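Local coordinates for Fe-regulated protein B (Neisseria meningitidis, PDB 4AIP) that transports iron across the outer membrane as a TonB-dependent transporter, probably taking it up from siderophores, at residues K77-T81 and N703-N709; L89-P93 and T635-S639; T307-L313 and N329-K335; R358-A364 and Y384-K390. All blocks are in the same frame, centred on the assembly; numbering follows the deposited sequence.

Interaction 1 of 4, residues K77-T81 and N703-N709; sequences KDEST and NVNLSVN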
loop_
_atom_site.group_PDB
_atom_site.type_symbol
_atom_site.label_atom_id
_atom_site.label_comp_id
_atom_site.label_asym_id
_atom_site.label_seq_id
_atom_site.Cartn_x
_atom_site.Cartn_y
_atom_site.Cartn_z
ATOM N N LYS B 77 3.694 -21.804 19.562
ATOM C CA LYS B 77 4.058 -20.601 18.773
ATOM C C LYS B 77 3.414 -19.286 19.320
ATOM O O LYS B 77 4.050 -18.172 19.304
ATOM C CB LYS B 77 3.638 -20.847 17.321
ATOM C CG LYS B 77 4.445 -20.171 16.297
ATOM C CD LYS B 77 3.793 -20.423 14.932
ATOM C CE LYS B 77 2.664 -19.331 14.709
ATOM N NZ LYS B 77 1.634 -19.915 13.792
ATOM N N ASP B 78 2.178 -19.399 19.851
ATOM C CA ASP B 78 1.545 -18.201 20.403
ATOM C C ASP B 78 2.213 -17.732 21.687
ATOM O O ASP B 78 1.951 -16.590 22.125
ATOM C CB ASP B 78 0.066 -18.422 20.716
ATOM C CG ASP B 78 -0.830 -18.466 19.468
ATOM O OD1 ASP B 78 -0.417 -18.034 18.345
ATOM O OD2 ASP B 78 -1.951 -18.968 19.686
ATOM N N GLU B 79 3.046 -18.599 22.301
ATOM C CA GLU B 79 3.754 -18.213 23.525
ATOM C C GLU B 79 5.158 -17.710 23.243
ATOM O O GLU B 79 5.929 -17.370 24.153
ATOM C CB GLU B 79 3.806 -19.375 24.494
ATOM C CG GLU B 79 2.421 -19.838 24.952
ATOM C CD GLU B 79 2.458 -21.150 25.682
ATOM O OE1 GLU B 79 3.560 -21.750 25.834
ATOM O OE2 GLU B 79 1.368 -21.601 26.104
ATOM N N SER B 80 5.505 -17.713 21.963
ATOM C CA SER B 80 6.835 -17.311 21.517
ATOM C C SER B 80 6.775 -15.900 20.979
ATOM O O SER B 80 5.717 -15.408 20.605
ATOM C CB SER B 80 7.277 -18.217 20.387
ATOM O OG SER B 80 8.464 -17.655 19.806
ATOM N N THR B 81 7.928 -15.284 20.843
ATOM C CA THR B 81 8.064 -13.898 20.438
ATOM C C THR B 81 8.700 -13.914 19.052
ATOM O O THR B 81 8.871 -12.858 18.443
ATOM C CB THR B 81 8.998 -13.319 21.487
ATOM O OG1 THR B 81 8.530 -12.045 21.996
ATOM C CG2 THR B 81 10.387 -13.292 21.084
ATOM N N ASN B 703 -2.171 -13.664 25.292
ATOM C CA ASN B 703 -0.787 -14.037 25.539
ATOM C C ASN B 703 -0.010 -12.747 25.482
ATOM O O ASN B 703 -0.129 -11.973 24.528
ATOM C CB ASN B 703 -0.214 -14.972 24.462
ATOM C CG ASN B 703 -0.648 -16.461 24.618
ATOM O OD1 ASN B 703 -0.405 -17.106 25.657
ATOM N ND2 ASN B 703 -1.230 -17.025 23.541
ATOM N N VAL B 704 0.766 -12.505 26.519
ATOM C CA VAL B 704 1.647 -11.371 26.552
ATOM C C VAL B 704 2.995 -12.026 26.664
ATOM O O VAL B 704 3.217 -12.811 27.561
ATOM C CB VAL B 704 1.359 -10.499 27.825
ATOM C CG1 VAL B 704 2.323 -9.336 27.919
ATOM C CG2 VAL B 704 -0.047 -10.005 27.762
ATOM N N ASN B 705 3.887 -11.747 25.735
ATOM C CA ASN B 705 5.153 -12.443 25.709
ATOM C C ASN B 705 6.278 -11.478 25.724
ATOM O O ASN B 705 6.274 -10.485 24.954
ATOM C CB ASN B 705 5.294 -13.272 24.421
ATOM C CG ASN B 705 4.132 -14.226 24.202
ATOM O OD1 ASN B 705 3.659 -14.902 25.121
ATOM N ND2 ASN B 705 3.708 -14.323 22.969
ATOM N N LEU B 706 7.299 -11.811 26.543
ATOM C CA LEU B 706 8.457 -10.977 26.640
ATOM C C LEU B 706 9.671 -11.821 26.529
ATOM O O LEU B 706 9.763 -12.831 27.157
ATOM C CB LEU B 706 8.474 -10.227 27.987
ATOM C CG LEU B 706 9.771 -9.461 28.273
ATOM C CD1 LEU B 706 9.888 -8.199 27.373
ATOM C CD2 LEU B 706 9.907 -9.123 29.782
ATOM N N SER B 707 10.635 -11.363 25.757
ATOM C CA SER B 707 11.841 -12.116 25.557
ATOM C C SER B 707 12.999 -11.156 25.455
ATOM O O SER B 707 12.847 -9.990 24.984
ATOM C CB SER B 707 11.777 -12.925 24.282
ATOM O OG SER B 707 12.304 -12.139 23.210
ATOM N N VAL B 708 14.143 -11.643 25.924
ATOM C CA VAL B 708 15.386 -10.998 25.618
ATOM C C VAL B 708 16.351 -12.064 25.060
ATOM O O VAL B 708 16.804 -12.989 25.808
ATOM C CB VAL B 708 16.034 -10.381 26.819
ATOM C CG1 VAL B 708 17.182 -9.508 26.323
ATOM C CG2 VAL B 708 15.006 -9.612 27.703
ATOM N N ASN B 709 16.656 -11.878 23.768
ATOM C CA ASN B 709 17.317 -12.845 22.934
ATOM C C ASN B 709 18.675 -12.310 22.721
ATOM O O ASN B 709 18.868 -11.095 22.551
ATOM C CB ASN B 709 16.626 -12.956 21.559
ATOM C CG ASN B 709 15.234 -13.627 21.623
ATOM O OD1 ASN B 709 14.823 -14.247 22.604
ATOM N ND2 ASN B 709 14.513 -13.485 20.548
#
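N705 reaches from strand 703-709 to the type I turn K77-S80 of the plug, and its side chain is the one to follow. CG stands beside its own backbone N (chi1 -54°), which carries the amide into the turn. CB only grazes E79 O at 4.2 Å, and CG comes within 3.6 Å of the same oxygen. From there the amide forks. OD1 is taken up by N693 ND2 on the neighbouring strand. ND2 donates to D78 O at 3.0 Å, nearly straight at 163°; D78 O lies close to the amide plane, while ND2 stands above the carbonyl plane. To one side of N705, N703 ND2 lies 3.4 Å from D78 CB, its OD1 accepting from K695 NZ and N693 ND2; to the other, T81 CG2 packs on S707 CB at 3.5 Å. The carboxylates of D78 and E79 pair with R188 and K695 of the barrel. One amide hydrogen bond thus joins turn to wall directly, while the T81 hydroxyl, OG1, is buried without a partner in the model.

Interaction 2 of 4, residues L89-P93 and T635-S639; sequences LKEEP and TWTAS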
loop_
_atom_site.group_PDB
_atom_site.type_symbol
_atom_site.label_atom_id
_atom_site.label_comp_id
_atom_site.label_asym_id
_atom_site.label_seq_id
_atom_site.Cartn_x
_atom_site.Cartn_y
_atom_site.Cartn_z
ATOM N N LEU B 89 12.790 -22.320 15.409
ATOM C CA LEU B 89 13.369 -23.677 15.444
ATOM C C LEU B 89 14.850 -23.728 16.003
ATOM O O LEU B 89 15.657 -24.666 15.721
ATOM C CB LEU B 89 13.322 -24.304 14.046
ATOM C CG LEU B 89 12.091 -24.132 13.184
ATOM C CD1 LEU B 89 12.369 -24.642 11.739
ATOM C CD2 LEU B 89 10.977 -24.967 13.774
ATOM N N LYS B 90 15.207 -22.727 16.797
ATOM C CA LYS B 90 16.575 -22.675 17.341
ATOM C C LYS B 90 16.891 -23.758 18.367
ATOM O O LYS B 90 18.079 -24.102 18.536
ATOM C CB LYS B 90 16.923 -21.285 17.867
ATOM C CG LYS B 90 16.134 -20.875 19.110
ATOM C CD LYS B 90 16.499 -19.456 19.489
ATOM C CE LYS B 90 17.985 -19.111 19.204
ATOM N NZ LYS B 90 18.192 -17.675 19.734
ATOM N N GLU B 91 15.877 -24.324 19.029
ATOM C CA GLU B 91 16.120 -25.480 19.914
ATOM C C GLU B 91 16.415 -26.785 19.187
ATOM O O GLU B 91 16.600 -27.830 19.852
ATOM C CB GLU B 91 15.005 -25.702 20.949
ATOM C CG GLU B 91 15.451 -25.234 22.317
ATOM C CD GLU B 91 14.682 -25.787 23.502
ATOM O OE1 GLU B 91 13.479 -25.402 23.661
ATOM O OE2 GLU B 91 15.315 -26.544 24.318
ATOM N N GLU B 92 16.471 -26.747 17.850
ATOM C CA GLU B 92 16.642 -27.960 17.022
ATOM C C GLU B 92 18.067 -27.925 16.520
ATOM O O GLU B 92 18.393 -27.025 15.710
ATOM C CB GLU B 92 15.691 -27.901 15.823
ATOM C CG GLU B 92 15.059 -29.182 15.496
ATOM C CD GLU B 92 13.977 -29.656 16.456
ATOM O OE1 GLU B 92 13.325 -28.873 17.201
ATOM O OE2 GLU B 92 13.767 -30.883 16.420
ATOM N N PRO B 93 18.931 -28.885 17.006
ATOM C CA PRO B 93 20.377 -28.901 16.699
ATOM C C PRO B 93 20.790 -29.301 15.315
ATOM O O PRO B 93 21.846 -28.850 14.835
ATOM C CB PRO B 93 20.954 -29.864 17.719
ATOM C CG PRO B 93 19.835 -30.672 18.185
ATOM C CD PRO B 93 18.602 -29.826 18.090
ATOM N N THR B 635 26.515 -29.034 17.457
ATOM C CA THR B 635 25.591 -28.064 17.969
ATOM C C THR B 635 24.873 -28.611 19.141
ATOM O O THR B 635 24.248 -29.663 19.066
ATOM C CB THR B 635 24.599 -27.669 16.862
ATOM O OG1 THR B 635 25.299 -26.906 15.869
ATOM C CG2 THR B 635 23.440 -26.840 17.377
ATOM N N TRP B 636 24.919 -27.850 20.221
ATOM C CA TRP B 636 24.225 -28.196 21.449
ATOM C C TRP B 636 23.097 -27.206 21.660
ATOM O O TRP B 636 23.253 -25.995 21.452
ATOM C CB TRP B 636 25.184 -28.056 22.656
ATOM C CG TRP B 636 26.382 -28.911 22.578
ATOM C CD1 TRP B 636 27.541 -28.674 21.850
ATOM C CD2 TRP B 636 26.577 -30.136 23.245
ATOM N NE1 TRP B 636 28.425 -29.685 22.043
ATOM C CE2 TRP B 636 27.866 -30.600 22.901
ATOM C CE3 TRP B 636 25.786 -30.903 24.100
ATOM C CZ2 TRP B 636 28.367 -31.813 23.350
ATOM C CZ3 TRP B 636 26.315 -32.120 24.590
ATOM C CH2 TRP B 636 27.574 -32.551 24.208
ATOM N N THR B 637 21.974 -27.698 22.149
ATOM C CA THR B 637 20.918 -26.775 22.538
ATOM C C THR B 637 20.346 -27.277 23.817
ATOM O O THR B 637 20.357 -28.461 24.053
ATOM C CB THR B 637 19.749 -26.676 21.522
ATOM O OG1 THR B 637 19.099 -27.947 21.451
ATOM C CG2 THR B 637 20.229 -26.231 20.184
ATOM N N ALA B 638 19.787 -26.373 24.599
ATOM C CA ALA B 638 19.229 -26.719 25.876
ATOM C C ALA B 638 18.152 -25.687 26.237
ATOM O O ALA B 638 18.270 -24.502 25.866
ATOM C CB ALA B 638 20.360 -26.685 26.976
ATOM N N SER B 639 17.188 -26.110 27.049
ATOM C CA SER B 639 16.269 -25.173 27.582
ATOM C C SER B 639 15.808 -25.540 28.988
ATOM O O SER B 639 15.866 -26.687 29.371
ATOM C CB SER B 639 15.091 -24.998 26.630
ATOM O OG SER B 639 14.103 -25.981 26.856
HETATM O O HOH W 1 23.490 -27.593 13.395
#
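T637 supplies the hydrogen bond between the plug loop 89-93 and the barrel strand 635-639: its OG1 donates to E91 O at 3.0 Å. The hydroxyl does not use a lone-pair direction, for it stands well above the carbonyl plane, 57° out of it. With OG1 set between the backbone N and carbonyl carbon (chi1 64°), CG2 lies beside the backbone N and comes up against K90 O at 3.4 Å.

A second polar link runs through a water, which donates to P93 O and to T635 OG1 at 3.1 Å from the latter; that threonine oxygen also bonds G633 O.

The apolar part belongs to P93, whose CB sits 3.9 Å from T635 CG2. Its CD simply packs against the hydroxyl of T637, 3.9 Å from OG1, the proline ring and the T637 side chain crossing at about a right angle.

Charge enters through E91, whose side chain extends to S639; the modelled fit there is too tight to trust, and the meeting stays doubtful. Weak, long ion pairs join E91 OE1 to R654 and K603 on adjoining strands. K90 turns away to salt bridges with D689 and E87.

What results is a plug-to-wall seam in which T635 is water-bridged to P93 O and T637 is bonded directly to E91 O. The seam is mainly polar, with one bridging water and P93 as its apolar part.

Interaction 3 of 4, residues T307-L313 and N329-K335; sequences TQSNTNL and NAYVLEK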
loop_
_atom_site.group_PDB
_atom_site.type_symbol
_atom_site.label_atom_id
_atom_site.label_comp_id
_atom_site.label_asym_id
_atom_site.label_seq_id
_atom_site.Cartn_x
_atom_site.Cartn_y
_atom_site.Cartn_z
ATOM N N THR B 307 8.605 -12.751 -3.522
ATOM C CA THR B 307 7.277 -13.213 -3.127
ATOM C C THR B 307 7.073 -14.727 -3.324
ATOM O O THR B 307 7.540 -15.326 -4.314
ATOM C CB THR B 307 6.228 -12.485 -3.984
ATOM O OG1 THR B 307 6.648 -11.135 -4.192
ATOM C CG2 THR B 307 4.929 -12.471 -3.294
ATOM N N GLN B 308 6.314 -15.339 -2.429
ATOM C CA GLN B 308 5.931 -16.723 -2.593
ATOM C C GLN B 308 4.438 -16.789 -2.401
ATOM O O GLN B 308 3.895 -16.263 -1.380
ATOM C CB GLN B 308 6.636 -17.623 -1.569
ATOM C CG GLN B 308 6.674 -19.094 -1.941
ATOM C CD GLN B 308 7.323 -19.966 -0.865
ATOM O OE1 GLN B 308 6.750 -20.192 0.182
ATOM N NE2 GLN B 308 8.512 -20.457 -1.134
ATOM N N SER B 309 3.766 -17.435 -3.353
ATOM C CA SER B 309 2.333 -17.456 -3.347
ATOM C C SER B 309 1.933 -18.831 -3.719
ATOM O O SER B 309 2.535 -19.508 -4.571
ATOM C CB SER B 309 1.684 -16.509 -4.364
ATOM O OG SER B 309 2.432 -15.352 -4.603
ATOM N N ASN B 310 0.819 -19.222 -3.159
ATOM C CA ASN B 310 0.346 -20.521 -3.403
ATOM C C ASN B 310 -1.161 -20.477 -3.374
ATOM O O ASN B 310 -1.746 -20.073 -2.354
ATOM C CB ASN B 310 0.830 -21.434 -2.270
ATOM C CG ASN B 310 0.614 -22.905 -2.604
ATOM O OD1 ASN B 310 0.555 -23.251 -3.793
ATOM N ND2 ASN B 310 0.472 -23.769 -1.574
ATOM N N THR B 311 -1.784 -20.863 -4.484
ATOM C CA THR B 311 -3.195 -21.254 -4.419
ATOM C C THR B 311 -3.275 -22.778 -4.442
ATOM O O THR B 311 -2.655 -23.413 -5.295
ATOM C CB THR B 311 -4.031 -20.716 -5.605
ATOM O OG1 THR B 311 -3.740 -19.339 -5.851
ATOM C CG2 THR B 311 -5.457 -20.819 -5.301
ATOM N N ASN B 312 -4.029 -23.332 -3.500
ATOM C CA ASN B 312 -4.025 -24.757 -3.202
ATOM C C ASN B 312 -5.432 -25.270 -3.053
ATOM O O ASN B 312 -6.208 -24.693 -2.288
ATOM C CB ASN B 312 -3.324 -25.001 -1.861
ATOM C CG ASN B 312 -3.150 -26.520 -1.562
ATOM O OD1 ASN B 312 -2.357 -27.194 -2.219
ATOM N ND2 ASN B 312 -3.884 -27.045 -0.601
ATOM N N LEU B 313 -5.760 -26.361 -3.755
ATOM C CA LEU B 313 -7.015 -27.055 -3.533
ATOM C C LEU B 313 -6.701 -28.383 -2.875
ATOM O O LEU B 313 -5.845 -29.137 -3.380
ATOM C CB LEU B 313 -7.718 -27.332 -4.832
ATOM C CG LEU B 313 -9.075 -28.070 -4.714
ATOM C CD1 LEU B 313 -10.145 -27.269 -3.986
ATOM C CD2 LEU B 313 -9.591 -28.359 -6.146
ATOM N N ASN B 329 -4.394 -32.897 -3.376
ATOM C CA ASN B 329 -3.792 -31.578 -3.258
ATOM C C ASN B 329 -3.584 -31.269 -4.775
ATOM O O ASN B 329 -3.151 -32.143 -5.529
ATOM C CB ASN B 329 -2.427 -31.789 -2.533
ATOM C CG ASN B 329 -1.578 -30.595 -2.498
ATOM O OD1 ASN B 329 -2.061 -29.514 -2.390
ATOM N ND2 ASN B 329 -0.306 -30.769 -2.492
ATOM N N ALA B 330 -3.954 -30.075 -5.221
ATOM C CA ALA B 330 -3.518 -29.565 -6.537
ATOM C C ALA B 330 -3.256 -28.114 -6.273
ATOM O O ALA B 330 -4.036 -27.458 -5.598
ATOM C CB ALA B 330 -4.609 -29.727 -7.605
ATOM N N TYR B 331 -2.158 -27.589 -6.771
ATOM C CA TYR B 331 -1.792 -26.265 -6.351
ATOM C C TYR B 331 -1.070 -25.583 -7.463
ATOM O O TYR B 331 -0.646 -26.223 -8.406
ATOM C CB TYR B 331 -0.836 -26.353 -5.146
ATOM C CG TYR B 331 0.494 -27.064 -5.378
ATOM C CD1 TYR B 331 1.593 -26.369 -5.839
ATOM C CD2 TYR B 331 0.641 -28.423 -5.087
ATOM C CE1 TYR B 331 2.818 -27.003 -6.053
ATOM C CE2 TYR B 331 1.850 -29.057 -5.262
ATOM C CZ TYR B 331 2.924 -28.340 -5.751
ATOM O OH TYR B 331 4.102 -28.970 -5.907
ATOM N N VAL B 332 -0.870 -24.282 -7.302
ATOM C CA VAL B 332 0.032 -23.504 -8.169
ATOM C C VAL B 332 0.842 -22.557 -7.299
ATOM O O VAL B 332 0.276 -21.754 -6.593
ATOM C CB VAL B 332 -0.747 -22.740 -9.282
ATOM C CG1 VAL B 332 -1.891 -21.988 -8.700
ATOM C CG2 VAL B 332 0.108 -21.799 -10.052
ATOM N N LEU B 333 2.169 -22.690 -7.349
ATOM C CA LEU B 333 3.087 -22.003 -6.488
ATOM C C LEU B 333 3.835 -21.067 -7.399
ATOM O O LEU B 333 4.295 -21.484 -8.501
ATOM C CB LEU B 333 4.064 -23.022 -5.941
ATOM C CG LEU B 333 4.665 -22.974 -4.555
ATOM C CD1 LEU B 333 5.640 -24.123 -4.472
ATOM C CD2 LEU B 333 5.361 -21.671 -4.281
ATOM N N GLU B 334 3.952 -19.821 -6.947
ATOM C CA GLU B 334 4.654 -18.787 -7.698
ATOM C C GLU B 334 5.740 -18.224 -6.884
ATOM O O GLU B 334 5.524 -17.864 -5.706
ATOM C CB GLU B 334 3.763 -17.611 -8.019
ATOM C CG GLU B 334 2.665 -17.935 -8.961
ATOM C CD GLU B 334 3.114 -17.978 -10.467
ATOM O OE1 GLU B 334 4.211 -17.410 -10.826
ATOM O OE2 GLU B 334 2.302 -18.555 -11.266
ATOM N N LYS B 335 6.902 -18.122 -7.511
ATOM C CA LYS B 335 7.998 -17.473 -6.882
ATOM C C LYS B 335 8.436 -16.307 -7.729
ATOM O O LYS B 335 8.737 -16.435 -8.940
ATOM C CB LYS B 335 9.131 -18.414 -6.644
ATOM C CG LYS B 335 9.704 -18.051 -5.299
ATOM C CD LYS B 335 10.591 -19.088 -4.657
ATOM C CE LYS B 335 10.595 -20.252 -5.613
ATOM N NZ LYS B 335 10.536 -21.642 -5.215
#
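S309, T311 and L313 pair with E334, V332 and A330 as hydrogen-bonded antiparallel pairs, the strand axes 4.6 Å apart and 167° between their directions. Each pair makes two backbone bonds, such as E334 N to S309 O at 2.8 Å and L313 N to A330 O, also 2.8 Å. On the face carrying Q308, N310 and N312, Q308 CG meets L333 CD2 at 3.7 Å, the two side chains slanting across one another. Q308 places CG there by setting it opposite the backbone N (chi1 -160°), with the chain extended beyond. K335 CG comes within 3.6 Å of T307 O. Y331, with CG between its backbone N and carbonyl carbon (chi1 62°), carries its ring away from the partner strand toward T361 and A124.

On the other face T311 CB touches V332 CG1 at 4.0 Å. T311 OG1 hydrogen-bonds H270 ND1 on strand 264-276, F193 of a second subunit packs on T311, and a bound detergent lies about 6 Å from its side chain.

Hairpin 302-318/325-339 of the barrel is therefore joined by backbone bonding above all. Its face with Q308, N310, N312 and Y331 meets plug loops; the other is mixed, apolar at L313, A330 and V332, polar at S309 and E334.

Interaction 4 of 4, residues R358-A364 and Y384-K390; sequences RITTRGA and YRHQEIK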
loop_
_atom_site.group_PDB
_atom_site.type_symbol
_atom_site.label_atom_id
_atom_site.label_comp_id
_atom_site.label_asym_id
_atom_site.label_seq_id
_atom_site.Cartn_x
_atom_site.Cartn_y
_atom_site.Cartn_z
ATOM N N ARG B 358 9.942 -14.774 -12.888
ATOM C CA ARG B 358 8.983 -15.718 -12.254
ATOM C C ARG B 358 9.384 -17.148 -12.286
ATOM O O ARG B 358 10.077 -17.567 -13.206
ATOM C CB ARG B 358 7.661 -15.597 -12.896
ATOM C CG ARG B 358 7.175 -14.196 -12.743
ATOM C CD ARG B 358 6.240 -13.868 -13.813
ATOM N NE ARG B 358 5.212 -14.849 -13.707
ATOM C CZ ARG B 358 4.162 -14.966 -14.515
ATOM N NH1 ARG B 358 3.910 -14.205 -15.520
ATOM N NH2 ARG B 358 3.324 -15.880 -14.326
ATOM N N ILE B 359 8.997 -17.889 -11.254
ATOM C CA ILE B 359 9.020 -19.351 -11.347
ATOM C C ILE B 359 7.654 -19.842 -10.934
ATOM O O ILE B 359 7.193 -19.522 -9.819
ATOM C CB ILE B 359 10.023 -19.993 -10.425
ATOM C CG1 ILE B 359 11.384 -19.331 -10.574
ATOM C CG2 ILE B 359 10.114 -21.504 -10.724
ATOM C CD1 ILE B 359 12.353 -19.682 -9.432
ATOM N N THR B 360 7.036 -20.636 -11.816
ATOM C CA THR B 360 5.711 -21.169 -11.566
ATOM C C THR B 360 5.799 -22.660 -11.399
ATOM O O THR B 360 6.421 -23.337 -12.250
ATOM C CB THR B 360 4.724 -20.857 -12.758
ATOM O OG1 THR B 360 4.663 -19.442 -12.976
ATOM C CG2 THR B 360 3.298 -21.418 -12.472
ATOM N N THR B 361 5.153 -23.159 -10.345
ATOM C CA THR B 361 5.150 -24.570 -10.052
ATOM C C THR B 361 3.699 -25.065 -9.941
ATOM O O THR B 361 2.937 -24.626 -9.063
ATOM C CB THR B 361 5.982 -24.835 -8.752
ATOM O OG1 THR B 361 7.345 -24.457 -8.993
ATOM C CG2 THR B 361 5.921 -26.277 -8.309
ATOM N N ARG B 362 3.346 -25.996 -10.828
ATOM C CA ARG B 362 2.043 -26.638 -10.796
ATOM C C ARG B 362 2.157 -28.026 -10.303
ATOM O O ARG B 362 2.883 -28.828 -10.838
ATOM C CB ARG B 362 1.411 -26.698 -12.164
ATOM C CG ARG B 362 0.930 -25.318 -12.676
ATOM C CD ARG B 362 0.382 -25.432 -14.150
ATOM N NE ARG B 362 -0.284 -24.236 -14.698
ATOM C CZ ARG B 362 -0.085 -22.988 -14.275
ATOM N NH1 ARG B 362 0.662 -22.872 -13.295
ATOM N NH2 ARG B 362 -0.602 -21.876 -14.732
ATOM N N GLY B 363 1.413 -28.374 -9.298
ATOM C CA GLY B 363 1.574 -29.713 -8.840
ATOM C C GLY B 363 0.291 -30.348 -8.429
ATOM O O GLY B 363 -0.721 -29.652 -8.178
ATOM N N ALA B 364 0.322 -31.651 -8.335
ATOM C CA ALA B 364 -0.785 -32.353 -7.697
ATOM C C ALA B 364 -0.277 -33.610 -7.056
ATOM O O ALA B 364 0.658 -34.263 -7.568
ATOM C CB ALA B 364 -1.847 -32.743 -8.769
ATOM N N TYR B 384 2.769 -35.356 -8.987
ATOM C CA TYR B 384 3.043 -34.643 -10.247
ATOM C C TYR B 384 3.457 -33.219 -9.931
ATOM O O TYR B 384 2.806 -32.548 -9.134
ATOM C CB TYR B 384 1.793 -34.637 -11.162
ATOM C CG TYR B 384 1.984 -33.801 -12.411
ATOM C CD1 TYR B 384 1.745 -32.445 -12.394
ATOM C CD2 TYR B 384 2.464 -34.351 -13.598
ATOM C CE1 TYR B 384 1.967 -31.644 -13.518
ATOM C CE2 TYR B 384 2.689 -33.552 -14.733
ATOM C CZ TYR B 384 2.403 -32.206 -14.675
ATOM O OH TYR B 384 2.548 -31.341 -15.759
ATOM N N ARG B 385 4.517 -32.759 -10.563
ATOM C CA ARG B 385 4.940 -31.402 -10.459
ATOM C C ARG B 385 5.549 -30.925 -11.788
ATOM O O ARG B 385 6.368 -31.661 -12.426
ATOM C CB ARG B 385 5.958 -31.251 -9.370
ATOM C CG ARG B 385 6.411 -29.813 -9.177
ATOM C CD ARG B 385 7.439 -29.637 -8.062
ATOM N NE ARG B 385 8.763 -30.155 -8.425
ATOM C CZ ARG B 385 9.674 -30.527 -7.530
ATOM N NH1 ARG B 385 9.400 -30.421 -6.204
ATOM N NH2 ARG B 385 10.843 -31.010 -7.954
ATOM N N HIS B 386 5.128 -29.725 -12.206
ATOM C CA HIS B 386 5.681 -29.051 -13.364
ATOM C C HIS B 386 6.177 -27.666 -12.957
ATOM O O HIS B 386 5.481 -26.910 -12.256
ATOM C CB HIS B 386 4.592 -28.905 -14.423
ATOM C CG HIS B 386 5.001 -28.187 -15.666
ATOM N ND1 HIS B 386 4.917 -26.820 -15.805
ATOM C CD2 HIS B 386 5.357 -28.655 -16.885
ATOM C CE1 HIS B 386 5.299 -26.459 -17.020
ATOM N NE2 HIS B 386 5.590 -27.554 -17.696
ATOM N N GLN B 387 7.360 -27.316 -13.423
ATOM C CA GLN B 387 7.942 -26.056 -12.997
ATOM C C GLN B 387 8.376 -25.405 -14.258
ATOM O O GLN B 387 8.953 -26.062 -15.147
ATOM C CB GLN B 387 9.213 -26.235 -12.142
ATOM C CG GLN B 387 9.037 -26.866 -10.818
ATOM C CD GLN B 387 10.365 -27.026 -10.044
ATOM O OE1 GLN B 387 10.362 -27.566 -8.967
ATOM N NE2 GLN B 387 11.471 -26.555 -10.587
ATOM N N GLU B 388 8.183 -24.099 -14.299
ATOM C CA GLU B 388 8.553 -23.337 -15.442
ATOM C C GLU B 388 9.117 -22.030 -14.959
ATOM O O GLU B 388 8.507 -21.344 -14.148
ATOM C CB GLU B 388 7.312 -23.043 -16.307
ATOM C CG GLU B 388 7.619 -22.192 -17.542
ATOM C CD GLU B 388 6.501 -22.154 -18.595
ATOM O OE1 GLU B 388 5.437 -22.840 -18.420
ATOM O OE2 GLU B 388 6.678 -21.414 -19.605
ATOM N N ILE B 389 10.242 -21.645 -15.530
ATOM C CA ILE B 389 10.888 -20.427 -15.202
ATOM C C ILE B 389 10.689 -19.404 -16.309
ATOM O O ILE B 389 11.025 -19.653 -17.454
ATOM C CB ILE B 389 12.397 -20.689 -15.080
ATOM C CG1 ILE B 389 12.715 -21.499 -13.843
ATOM C CG2 ILE B 389 13.196 -19.395 -15.037
ATOM C CD1 ILE B 389 14.210 -21.699 -13.657
ATOM N N LYS B 390 10.235 -18.208 -15.941
ATOM C CA LYS B 390 9.982 -17.176 -16.939
ATOM C C LYS B 390 10.800 -15.914 -16.752
ATOM O O LYS B 390 10.513 -15.107 -15.858
ATOM C CB LYS B 390 8.520 -16.830 -16.932
ATOM C CG LYS B 390 7.712 -18.026 -16.760
ATOM C CD LYS B 390 6.306 -17.724 -16.413
ATOM C CE LYS B 390 5.581 -19.052 -16.336
ATOM N NZ LYS B 390 4.201 -18.996 -15.868
#
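R358, T360, R362 and A364 form antiparallel hydrogen-bonded pairs with K390, E388, H386 and Y384, and every backbone N-H and carbonyl of these eight residues is used in a reciprocal bond. R358 N gives to K390 O at 3.0 Å, and T360 N to E388 O at 2.8 Å and 174°. K390 supplies a further donor: CG lies beside its backbone N (chi1 -39°) and the chain runs extended from there across to the neighbouring strand, bringing NZ to T360 OG1 at 3.0 Å. On the way CD passes over the middle of one face of the R358 guanidinium, leaving R358 NH2 and K390 NZ, like charges, 3.6 Å apart; E334 OE1 offers R358 a long, weak ion pair and T360 OG1 a weak hydrogen bond. Beyond the pair, R385 NH2 salt-bridges D441, Q387 OE1 accepts from D127 N of the plug, and E388 OE2 is met by N436. This barrel hairpin, 355-371/376-390, lies between strand 325-339, bonded along 358-364, and strand 438-452, bonded along 384-390.

Overall arrangement
Interactions 1 and 2 join plug to barrel wall: both are buried, with centres about 17 Å apart, and each sets a plug turn against inward side chains of a strand. Interactions 3 and 4 are barrel hairpins, partly buried, with centres about 9 Å apart, and they share a seam: strands 325-339 and 355-371 are neighbours, with L333 O 2.6 Å from T361 N in a probable hydrogen bond. Chemistry follows place. The plug contacts rely on side-chain groups, an amide in interaction 1 and a hydroxyl with a water in interaction 2, whereas regular backbone bonding dominates the hairpins. Interactions 2 and 4 lie on opposite sides of the chain's centre.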